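Local coordinates for protein proteolytically activated form of PPO4 Tyrosinase (Agaricus bisporus var. bisporus H97, PDB 4OUA) that uses a pair of copper ions to hydroxylate monophenols and to oxidise the resulting o-diphenols to o-quinones, the initial step of melanin synthesis, at residues N178-F183 with A269-F274; S48-S53 with L166-H171; V12-D17 with D353-K358. All blocks are in the same frame, centred on the assembly; numbering follows the deposited sequence.

Contact 1: residues N178-F183 with A269-F274; sequences NGYPNF and ALFAAF
Phe183 and Phe271 each turn CG anti to the carbonyl carbon and beside the backbone N (chi1 near -60°), and this common setting sends the two benzyl groups toward each other between two loops of the tyrosinase central domain. The rings form an offset stack, with planes only 9° from parallel and centroids 4.1 Å apart. The lateral slip of one ring over the other brings the methylene of Phe183 over the face of Phe271 as well, a CH-pi contact in which CB lies 3.9 Å from the centroid of the Phe271 ring. Tyr180 meets that ring in another way. Its plane stands at 83° to the plane of Phe271, a T-shaped pair with Phe271 as the edge: CZ of Phe271 lies over the tyrosine face, 4.0 Å from Tyr180 CD2. Leu270 then brings its CD1 branch against the phenolic end, 3.6 Å from Tyr180 OH, crossing the tyrosine at about a right angle. A flat residue suits position 271, because one ring must offer a face to Phe183 and an edge to Tyr180 at once; an alanine here would probably leave both rings without their shared partner and open a gap between the loops. Phe177 and His268 also meet the Phe271 ring edge-to-face, enlarging the cluster. In the same loop, Ala269 O accepts a hydrogen bond from ND1 of His56, a copper ligand, which makes this backbone carbonyl a second-shell group of the metal site. Between 178-183 and 269-274 themselves the contact is made by aromatic and aliphatic carbon, together with one phenol oxygen touching a methyl, so ring shape and orientation, more than polar pairing, probably set how the two loops fit.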
loop_
_atom_site.group_PDB
_atom_site.type_symbol
_atom_site.label_atom_id
_atom_site.label_comp_id
_atom_site.label_asym_id
_atom_site.label_seq_id
_atom_site.Cartn_x
_atom_site.Cartn_y
_atom_site.Cartn_z
ATOM N N ASN A 178 -3.719 -24.163 -3.199
ATOM C CA ASN A 178 -3.521 -25.594 -2.964
ATOM C C ASN A 178 -2.069 -26.070 -3.049
ATOM O O ASN A 178 -1.585 -26.759 -2.151
ATOM C CB ASN A 178 -4.377 -26.402 -3.944
ATOM C CG ASN A 178 -5.866 -26.190 -3.730
ATOM O OD1 ASN A 178 -6.280 -25.256 -3.042
ATOM N ND2 ASN A 178 -6.680 -27.058 -4.325
ATOM N N GLY A 179 -1.380 -25.704 -4.124
ATOM C CA GLY A 179 -0.033 -26.192 -4.367
ATOM C C GLY A 179 1.008 -25.763 -3.346
ATOM O O GLY A 179 2.025 -26.435 -3.180
ATOM N N TYR A 180 0.753 -24.652 -2.659
ATOM C CA TYR A 180 1.723 -24.067 -1.734
ATOM C C TYR A 180 1.534 -24.606 -0.313
ATOM O O TYR A 180 0.505 -24.384 0.320
ATOM C CB TYR A 180 1.620 -22.542 -1.753
ATOM C CG TYR A 180 1.566 -21.971 -3.151
ATOM C CD1 TYR A 180 2.709 -21.479 -3.767
ATOM C CD2 TYR A 180 0.370 -21.935 -3.862
ATOM C CE1 TYR A 180 2.664 -20.965 -5.051
ATOM C CE2 TYR A 180 0.317 -21.420 -5.148
ATOM C CZ TYR A 180 1.469 -20.937 -5.737
ATOM O OH TYR A 180 1.433 -20.419 -7.009
ATOM N N PRO A 181 2.559 -25.305 0.190
ATOM C CA PRO A 181 2.571 -26.140 1.399
ATOM C C PRO A 181 2.045 -25.457 2.658
ATOM O O PRO A 181 1.269 -26.076 3.384
ATOM C CB PRO A 181 4.055 -26.501 1.563
ATOM C CG PRO A 181 4.796 -25.573 0.658
ATOM C CD PRO A 181 3.879 -25.256 -0.455
ATOM N N ASN A 182 2.450 -24.218 2.913
ATOM C CA ASN A 182 2.094 -23.565 4.170
ATOM C C ASN A 182 0.876 -22.649 4.100
ATOM O O ASN A 182 0.207 -22.425 5.109
ATOM C CB ASN A 182 3.284 -22.763 4.698
ATOM C CG ASN A 182 4.397 -23.649 5.206
ATOM O OD1 ASN A 182 4.173 -24.805 5.569
ATOM N ND2 ASN A 182 5.610 -23.109 5.243
ATOM N N PHE A 183 0.588 -22.118 2.917
ATOM C CA PHE A 183 -0.464 -21.116 2.783
ATOM C C PHE A 183 -1.839 -21.724 2.508
ATOM O O PHE A 183 -2.848 -21.021 2.555
ATOM C CB PHE A 183 -0.105 -20.119 1.678
ATOM C CG PHE A 183 1.183 -19.381 1.923
ATOM C CD1 PHE A 183 1.214 -18.263 2.742
ATOM C CD2 PHE A 183 2.362 -19.805 1.333
ATOM C CE1 PHE A 183 2.399 -17.582 2.969
ATOM C CE2 PHE A 183 3.550 -19.130 1.555
ATOM C CZ PHE A 183 3.568 -18.017 2.374
ATOM N N ALA A 269 5.325 -12.589 -2.589
ATOM C CA ALA A 269 4.613 -11.670 -3.475
ATOM C C ALA A 269 3.222 -12.170 -3.865
ATOM O O ALA A 269 2.361 -11.385 -4.257
ATOM C CB ALA A 269 5.441 -11.407 -4.725
ATOM N N LEU A 270 3.005 -13.476 -3.754
ATOM C CA LEU A 270 1.730 -14.068 -4.143
ATOM C C LEU A 270 0.694 -13.989 -3.025
ATOM O O LEU A 270 -0.486 -14.256 -3.248
ATOM C CB LEU A 270 1.927 -15.525 -4.568
ATOM C CG LEU A 270 2.838 -15.774 -5.774
ATOM C CD1 LEU A 270 2.970 -17.265 -6.041
ATOM C CD2 LEU A 270 2.318 -15.049 -7.008
ATOM N N PHE A 271 1.135 -13.621 -1.825
ATOM C CA PHE A 271 0.246 -13.585 -0.668
ATOM C C PHE A 271 0.388 -12.303 0.150
ATOM O O PHE A 271 -0.387 -12.061 1.073
ATOM C CB PHE A 271 0.503 -14.795 0.235
ATOM C CG PHE A 271 0.325 -16.121 -0.452
ATOM C CD1 PHE A 271 -0.933 -16.684 -0.587
ATOM C CD2 PHE A 271 1.418 -16.810 -0.952
ATOM C CE1 PHE A 271 -1.098 -17.907 -1.214
ATOM C CE2 PHE A 271 1.258 -18.032 -1.580
ATOM C CZ PHE A 271 -0.001 -18.580 -1.711
ATOM N N ALA A 272 1.376 -11.484 -0.193
ATOM C CA ALA A 272 1.717 -10.308 0.604
ATOM C C ALA A 272 0.567 -9.310 0.719
ATOM O O ALA A 272 0.391 -8.674 1.759
ATOM C CB ALA A 272 2.945 -9.622 0.020
ATOM N N ALA A 273 -0.212 -9.175 -0.348
ATOM C CA ALA A 273 -1.295 -8.198 -0.385
ATOM C C ALA A 273 -2.403 -8.520 0.615
ATOM O O ALA A 273 -3.096 -7.621 1.095
ATOM C CB ALA A 273 -1.867 -8.110 -1.790
ATOM N N PHE A 274 -2.563 -9.801 0.932
ATOM C CA PHE A 274 -3.637 -10.240 1.819
ATOM C C PHE A 274 -3.435 -9.775 3.261
ATOM O O PHE A 274 -4.390 -9.712 4.035
ATOM C CB PHE A 274 -3.771 -11.764 1.775
ATOM C CG PHE A 274 -4.262 -12.287 0.454
ATOM C CD1 PHE A 274 -5.609 -12.228 0.131
ATOM C CD2 PHE A 274 -3.382 -12.838 -0.462
ATOM C CE1 PHE A 274 -6.068 -12.706 -1.083
ATOM C CE2 PHE A 274 -3.835 -13.318 -1.677
ATOM C CZ PHE A 274 -5.180 -13.253 -1.986
#

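Contact 2: residues S48-S53 with L166-H171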
loop_
_atom_site.group_PDB
_atom_site.type_symbol
_atom_site.label_atom_id
_atom_site.label_comp_id
_atom_site.label_asym_id
_atom_site.label_seq_id
_atom_site.Cartn_x
_atom_site.Cartn_y
_atom_site.Cartn_z
ATOM N N SER A 48 -14.330 -6.362 -2.704
ATOM C CA SER A 48 -14.034 -6.976 -1.415
ATOM C C SER A 48 -12.534 -6.972 -1.155
ATOM O O SER A 48 -11.734 -6.856 -2.083
ATOM C CB SER A 48 -14.577 -8.408 -1.352
ATOM O OG SER A 48 -13.815 -9.291 -2.160
ATOM N N PHE A 49 -12.165 -7.100 0.116
ATOM C CA PHE A 49 -10.766 -7.126 0.522
ATOM C C PHE A 49 -9.982 -8.218 -0.202
ATOM O O PHE A 49 -8.812 -8.035 -0.530
ATOM C CB PHE A 49 -10.659 -7.327 2.036
ATOM C CG PHE A 49 -9.247 -7.349 2.552
ATOM C CD1 PHE A 49 -8.552 -8.542 2.660
ATOM C CD2 PHE A 49 -8.618 -6.177 2.933
ATOM C CE1 PHE A 49 -7.254 -8.566 3.139
ATOM C CE2 PHE A 49 -7.321 -6.193 3.411
ATOM C CZ PHE A 49 -6.639 -7.390 3.515
ATOM N N PHE A 50 -10.636 -9.348 -0.452
ATOM C CA PHE A 50 -9.973 -10.491 -1.072
ATOM C C PHE A 50 -9.606 -10.221 -2.529
ATOM O O PHE A 50 -8.474 -10.468 -2.944
ATOM C CB PHE A 50 -10.858 -11.736 -0.983
ATOM C CG PHE A 50 -10.225 -12.968 -1.557
ATOM C CD1 PHE A 50 -9.358 -13.736 -0.798
ATOM C CD2 PHE A 50 -10.492 -13.359 -2.859
ATOM C CE1 PHE A 50 -8.771 -14.870 -1.324
ATOM C CE2 PHE A 50 -9.908 -14.492 -3.391
ATOM C CZ PHE A 50 -9.047 -15.248 -2.621
ATOM N N GLN A 51 -10.563 -9.720 -3.302
ATOM C CA GLN A 51 -10.328 -9.440 -4.714
ATOM C C GLN A 51 -9.380 -8.261 -4.897
ATOM O O GLN A 51 -8.609 -8.219 -5.855
ATOM C CB GLN A 51 -11.649 -9.173 -5.438
ATOM C CG GLN A 51 -12.472 -10.424 -5.698
ATOM C CD GLN A 51 -11.763 -11.404 -6.614
ATOM O OE1 GLN A 51 -11.328 -11.045 -7.708
ATOM N NE2 GLN A 51 -11.634 -12.648 -6.167
ATOM N N LEU A 52 -9.442 -7.306 -3.974
ATOM C CA LEU A 52 -8.563 -6.145 -4.019
ATOM C C LEU A 52 -7.112 -6.547 -3.768
ATOM O O LEU A 52 -6.208 -6.126 -4.492
ATOM C CB LEU A 52 -9.008 -5.095 -2.998
ATOM C CG LEU A 52 -10.312 -4.358 -3.314
ATOM C CD1 LEU A 52 -10.690 -3.414 -2.181
ATOM C CD2 LEU A 52 -10.200 -3.599 -4.630
ATOM N N SER A 53 -6.893 -7.361 -2.740
ATOM C CA SER A 53 -5.560 -7.869 -2.442
ATOM C C SER A 53 -5.165 -8.942 -3.447
ATOM O O SER A 53 -3.983 -9.150 -3.719
ATOM C CB SER A 53 -5.498 -8.429 -1.021
ATOM O OG SER A 53 -5.730 -7.412 -0.064
ATOM N N LEU A 166 -4.646 -6.489 12.163
ATOM C CA LEU A 166 -3.650 -7.516 12.450
ATOM C C LEU A 166 -3.561 -8.574 11.352
ATOM O O LEU A 166 -2.471 -8.933 10.912
ATOM C CB LEU A 166 -3.949 -8.192 13.790
ATOM C CG LEU A 166 -3.776 -7.339 15.048
ATOM C CD1 LEU A 166 -3.900 -8.197 16.294
ATOM C CD2 LEU A 166 -2.444 -6.610 15.032
ATOM N N ARG A 167 -4.710 -9.070 10.908
ATOM C CA ARG A 167 -4.732 -10.182 9.968
ATOM C C ARG A 167 -6.041 -10.255 9.193
ATOM O O ARG A 167 -7.072 -9.767 9.654
ATOM C CB ARG A 167 -4.506 -11.497 10.716
ATOM C CG ARG A 167 -5.611 -11.814 11.718
ATOM C CD ARG A 167 -5.258 -12.992 12.604
ATOM N NE ARG A 167 -4.092 -12.724 13.440
ATOM C CZ ARG A 167 -4.142 -12.144 14.635
ATOM N NH1 ARG A 167 -5.306 -11.758 15.141
ATOM N NH2 ARG A 167 -3.026 -11.946 15.325
ATOM N N TYR A 168 -5.993 -10.865 8.014
ATOM C CA TYR A 168 -7.206 -11.164 7.261
ATOM C C TYR A 168 -7.560 -12.639 7.394
ATOM O O TYR A 168 -6.684 -13.504 7.333
ATOM C CB TYR A 168 -7.046 -10.798 5.784
ATOM C CG TYR A 168 -8.167 -11.323 4.915
ATOM C CD1 TYR A 168 -9.448 -10.795 5.008
ATOM C CD2 TYR A 168 -7.947 -12.348 4.007
ATOM C CE1 TYR A 168 -10.480 -11.272 4.219
ATOM C CE2 TYR A 168 -8.972 -12.833 3.213
ATOM C CZ TYR A 168 -10.236 -12.290 3.323
ATOM O OH TYR A 168 -11.259 -12.767 2.536
ATOM N N SER A 169 -8.844 -12.923 7.582
ATOM C CA SER A 169 -9.310 -14.299 7.677
ATOM C C SER A 169 -9.918 -14.744 6.354
ATOM O O SER A 169 -10.932 -14.204 5.918
ATOM C CB SER A 169 -10.332 -14.451 8.806
ATOM O OG SER A 169 -9.776 -14.084 10.058
ATOM N N PHE A 170 -9.289 -15.724 5.712
ATOM C CA PHE A 170 -9.796 -16.252 4.451
ATOM C C PHE A 170 -11.116 -16.989 4.662
ATOM O O PHE A 170 -11.283 -17.717 5.641
ATOM C CB PHE A 170 -8.771 -17.182 3.801
ATOM C CG PHE A 170 -7.538 -16.479 3.305
ATOM C CD1 PHE A 170 -6.437 -16.314 4.129
ATOM C CD2 PHE A 170 -7.480 -15.986 2.012
ATOM C CE1 PHE A 170 -5.303 -15.669 3.673
ATOM C CE2 PHE A 170 -6.349 -15.339 1.550
ATOM C CZ PHE A 170 -5.259 -15.179 2.381
ATOM N N HIS A 171 -12.049 -16.790 3.738
ATOM C CA HIS A 171 -13.346 -17.453 3.797
ATOM C C HIS A 171 -13.920 -17.651 2.398
ATOM O O HIS A 171 -14.691 -16.825 1.910
ATOM C CB HIS A 171 -14.320 -16.654 4.669
ATOM C CG HIS A 171 -14.368 -15.192 4.343
ATOM N ND1 HIS A 171 -15.140 -14.682 3.323
ATOM C CD2 HIS A 171 -13.736 -14.134 4.902
ATOM C CE1 HIS A 171 -14.983 -13.372 3.268
ATOM N NE2 HIS A 171 -14.136 -13.014 4.216
#
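The CA atoms of Phe49 and Tyr168 are 8.6 Å apart, and those of Phe50 and Phe170 8.0 Å, as the first turn of helix 49-54 runs beside an irregular chain in the di-copper central domain of tyrosinase. Ser48 is the N-cap of that helix; its OG accepts a weak bond from Gln51 N. Phe49 and Tyr168, both with CG anti to the backbone N, slide past each other in opposite directions. Their ring planes lie obliquely at 36°, with CD1 of Phe49 over one face of the tyrosine, near its rim, and CE1 against CG and CB. Phe50 instead meets Phe170 rim to rim, the two side chains crossing at about a right angle. Broad, flat side chains suit this buried seam, since each can serve two neighbours: Tyr168 also passes close to Phe50, and Phe170 lays a face against Tyr168 CE2. The hydroxyl gives the tyrosine a polar end that a phenylalanine lacks, and Gln43 OE1 satisfies it by hydrogen bonding both Tyr168 OH and His171 N. Where the two phenylalanine edges meet, Phe50 CE1 lies 3.7 Å from Phe170 CD2.

Contact 3: residues V12-D17 with D353-K358; sequences VKNRLD and DFDKVK
Asn14 ND2 donates to Asp355 OD1 over 2.9 Å, with an N-H...O angle of 155°, and this single hydrogen bond carries the contact between the short strand 13-14 and segment 353-358, whose first residues are 3-10. Strand 13-14 pairs in parallel with strand 349-350, a two-stranded sheet that brings an early part of the chain beside a late one; Asp355 lies a few residues beyond that second strand. The side chains approach from opposite directions, and the same first torsion in both, CG anti to the carbonyl carbon (chi1 -76°), carries each flat group out to the other. The carboxylate oxygen uses its syn lone pair, on the side of its twin oxygen, and lies almost in the amide plane of Asn14. Amide and carboxylate planes are just 26° apart, so the two flat groups meet nearly coplanar. OD2 of Asp355 is also near, 3.2 Å from Asn14 ND2, but the angle there is too poor for a bond. Asparagine suits its place because its short amide presents a flat N-H donor nearly in plane with the carboxylate, and aspartate answers with an acceptor whose negative charge would probably strengthen the bond.

The neighbours on the strand side are busy elsewhere: Arg15 makes a salt bridge with Glu98 and a cation-pi contact with Tyr349, while Asp17, the N-cap of helix 18-21, bonds Val19 N through OD1. Asp353 makes a salt bridge with Arg287 and a hydrogen bond with His372, joining segment 353-358 to helices 277-295 and 362-377. Within that segment, Val357 N bonds Phe354 O at 3.1 Å.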
loop_
_atom_site.group_PDB
_atom_site.type_symbol
_atom_site.label_atom_id
_atom_site.label_comp_id
_atom_site.label_asym_id
_atom_site.label_seq_id
_atom_site.Cartn_x
_atom_site.Cartn_y
_atom_site.Cartn_z
ATOM N N VAL A 12 -9.007 17.037 -2.397
ATOM C CA VAL A 12 -7.678 16.516 -2.094
ATOM C C VAL A 12 -7.388 16.551 -0.596
ATOM O O VAL A 12 -7.142 17.614 -0.026
ATOM C CB VAL A 12 -6.579 17.300 -2.835
ATOM C CG1 VAL A 12 -5.203 16.849 -2.371
ATOM C CG2 VAL A 12 -6.724 17.121 -4.337
ATOM N N LYS A 13 -7.417 15.380 0.032
ATOM C CA LYS A 13 -7.111 15.263 1.453
ATOM C C LYS A 13 -5.800 14.514 1.671
ATOM O O LYS A 13 -5.318 13.812 0.781
ATOM C CB LYS A 13 -8.250 14.560 2.193
ATOM C CG LYS A 13 -9.535 15.366 2.257
ATOM C CD LYS A 13 -9.294 16.733 2.876
ATOM C CE LYS A 13 -10.590 17.516 3.003
ATOM N NZ LYS A 13 -11.291 17.646 1.694
ATOM N N ASN A 14 -5.228 14.665 2.860
ATOM C CA ASN A 14 -3.943 14.052 3.166
ATOM C C ASN A 14 -4.055 12.642 3.726
ATOM O O ASN A 14 -4.963 12.332 4.497
ATOM C CB ASN A 14 -3.163 14.920 4.156
ATOM C CG ASN A 14 -2.546 16.136 3.503
ATOM O OD1 ASN A 14 -2.345 16.167 2.289
ATOM N ND2 ASN A 14 -2.236 17.146 4.306
ATOM N N ARG A 15 -3.120 11.789 3.322
ATOM C CA ARG A 15 -2.936 10.501 3.963
ATOM C C ARG A 15 -2.088 10.718 5.208
ATOM O O ARG A 15 -0.917 11.082 5.112
ATOM C CB ARG A 15 -2.274 9.507 3.011
ATOM C CG ARG A 15 -3.080 9.236 1.753
ATOM C CD ARG A 15 -2.340 8.308 0.805
ATOM N NE ARG A 15 -3.160 7.943 -0.344
ATOM C CZ ARG A 15 -2.727 7.217 -1.369
ATOM N NH1 ARG A 15 -1.475 6.782 -1.390
ATOM N NH2 ARG A 15 -3.543 6.931 -2.374
ATOM N N LEU A 16 -2.686 10.514 6.375
ATOM C CA LEU A 16 -2.015 10.828 7.630
ATOM C C LEU A 16 -0.999 9.763 8.028
ATOM O O LEU A 16 -1.082 8.615 7.597
ATOM C CB LEU A 16 -3.042 11.002 8.749
ATOM C CG LEU A 16 -4.124 12.058 8.522
ATOM C CD1 LEU A 16 -5.009 12.184 9.752
ATOM C CD2 LEU A 16 -3.501 13.395 8.166
ATOM N N ASP A 17 -0.033 10.166 8.848
ATOM C CA ASP A 17 0.885 9.228 9.473
ATOM C C ASP A 17 0.098 8.363 10.450
ATOM O O ASP A 17 -0.667 8.883 11.264
ATOM C CB ASP A 17 2.015 9.973 10.191
ATOM C CG ASP A 17 3.089 9.042 10.720
ATOM O OD1 ASP A 17 2.822 8.313 11.699
ATOM O OD2 ASP A 17 4.206 9.049 10.162
ATOM N N ASP A 353 3.564 16.233 4.376
ATOM C CA ASP A 353 4.931 16.725 4.245
ATOM C C ASP A 353 4.988 18.007 3.420
ATOM O O ASP A 353 5.960 18.757 3.494
ATOM C CB ASP A 353 5.825 15.660 3.605
ATOM C CG ASP A 353 5.728 14.319 4.308
ATOM O OD1 ASP A 353 4.823 13.530 3.960
ATOM O OD2 ASP A 353 6.554 14.053 5.206
ATOM N N PHE A 354 3.939 18.256 2.641
ATOM C CA PHE A 354 3.919 19.381 1.715
ATOM C C PHE A 354 3.020 20.528 2.169
ATOM O O PHE A 354 2.863 21.515 1.450
ATOM C CB PHE A 354 3.469 18.912 0.329
ATOM C CG PHE A 354 4.323 17.825 -0.252
ATOM C CD1 PHE A 354 5.520 18.128 -0.880
ATOM C CD2 PHE A 354 3.927 16.502 -0.180
ATOM C CE1 PHE A 354 6.307 17.131 -1.420
ATOM C CE2 PHE A 354 4.711 15.498 -0.719
ATOM C CZ PHE A 354 5.903 15.813 -1.339
ATOM N N ASP A 355 2.437 20.402 3.358
ATOM C CA ASP A 355 1.420 21.348 3.818
ATOM C C ASP A 355 1.921 22.788 3.911
ATOM O O ASP A 355 1.204 23.722 3.548
ATOM C CB ASP A 355 0.866 20.911 5.179
ATOM C CG ASP A 355 -0.110 19.750 5.068
ATOM O OD1 ASP A 355 -0.639 19.515 3.959
ATOM O OD2 ASP A 355 -0.356 19.079 6.094
ATOM N N LYS A 356 3.147 22.967 4.393
ATOM C CA LYS A 356 3.692 24.307 4.593
ATOM C C LYS A 356 4.241 24.927 3.309
ATOM O O LYS A 356 4.726 26.057 3.324
ATOM C CB LYS A 356 4.788 24.280 5.660
ATOM C CG LYS A 356 4.304 24.607 7.065
ATOM C CD LYS A 356 3.356 23.545 7.597
ATOM C CE LYS A 356 2.881 23.892 9.001
ATOM N NZ LYS A 356 2.082 22.792 9.614
ATOM N N VAL A 357 4.162 24.196 2.202
ATOM C CA VAL A 357 4.671 24.700 0.928
ATOM C C VAL A 357 3.685 24.484 -0.215
ATOM O O VAL A 357 4.088 24.296 -1.364
ATOM C CB VAL A 357 6.013 24.039 0.548
ATOM C CG1 VAL A 357 7.101 24.423 1.543
ATOM C CG2 VAL A 357 5.861 22.525 0.466
ATOM N N LYS A 358 2.393 24.512 0.100
ATOM C CA LYS A 358 1.365 24.342 -0.919
ATOM C C LYS A 358 1.314 25.549 -1.851
ATOM O O LYS A 358 1.340 26.699 -1.398
ATOM C CB LYS A 358 -0.003 24.117 -0.276
ATOM C CG LYS A 358 -0.102 22.836 0.532
ATOM C CD LYS A 358 -1.494 22.661 1.115
ATOM C CE LYS A 358 -2.543 22.540 0.022
ATOM N NZ LYS A 358 -3.915 22.366 0.581
#

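Overall arrangement
Contacts 1 and 2 are neighbours, their centres 12 Å apart on one side of the molecule and all four segments within the tyrosinase central domain. They touch: the Phe274 ring meets those of both Phe50 and Phe170, and Ser53 OG lies 2.9 Å from Ala273 O, a probable hydrogen bond that joins helix 49-54 to the loop before helix 277-295. Along the chain, contact 2 closes before contact 1 opens. Contact 3 spans both; its centre lies 35 Å from contact 1 and 29 Å from contact 2, across the centre of the chain. Two contacts thus form one aromatic region, with side chains about 10 and 13 Å from copper; the third joins early chain to late.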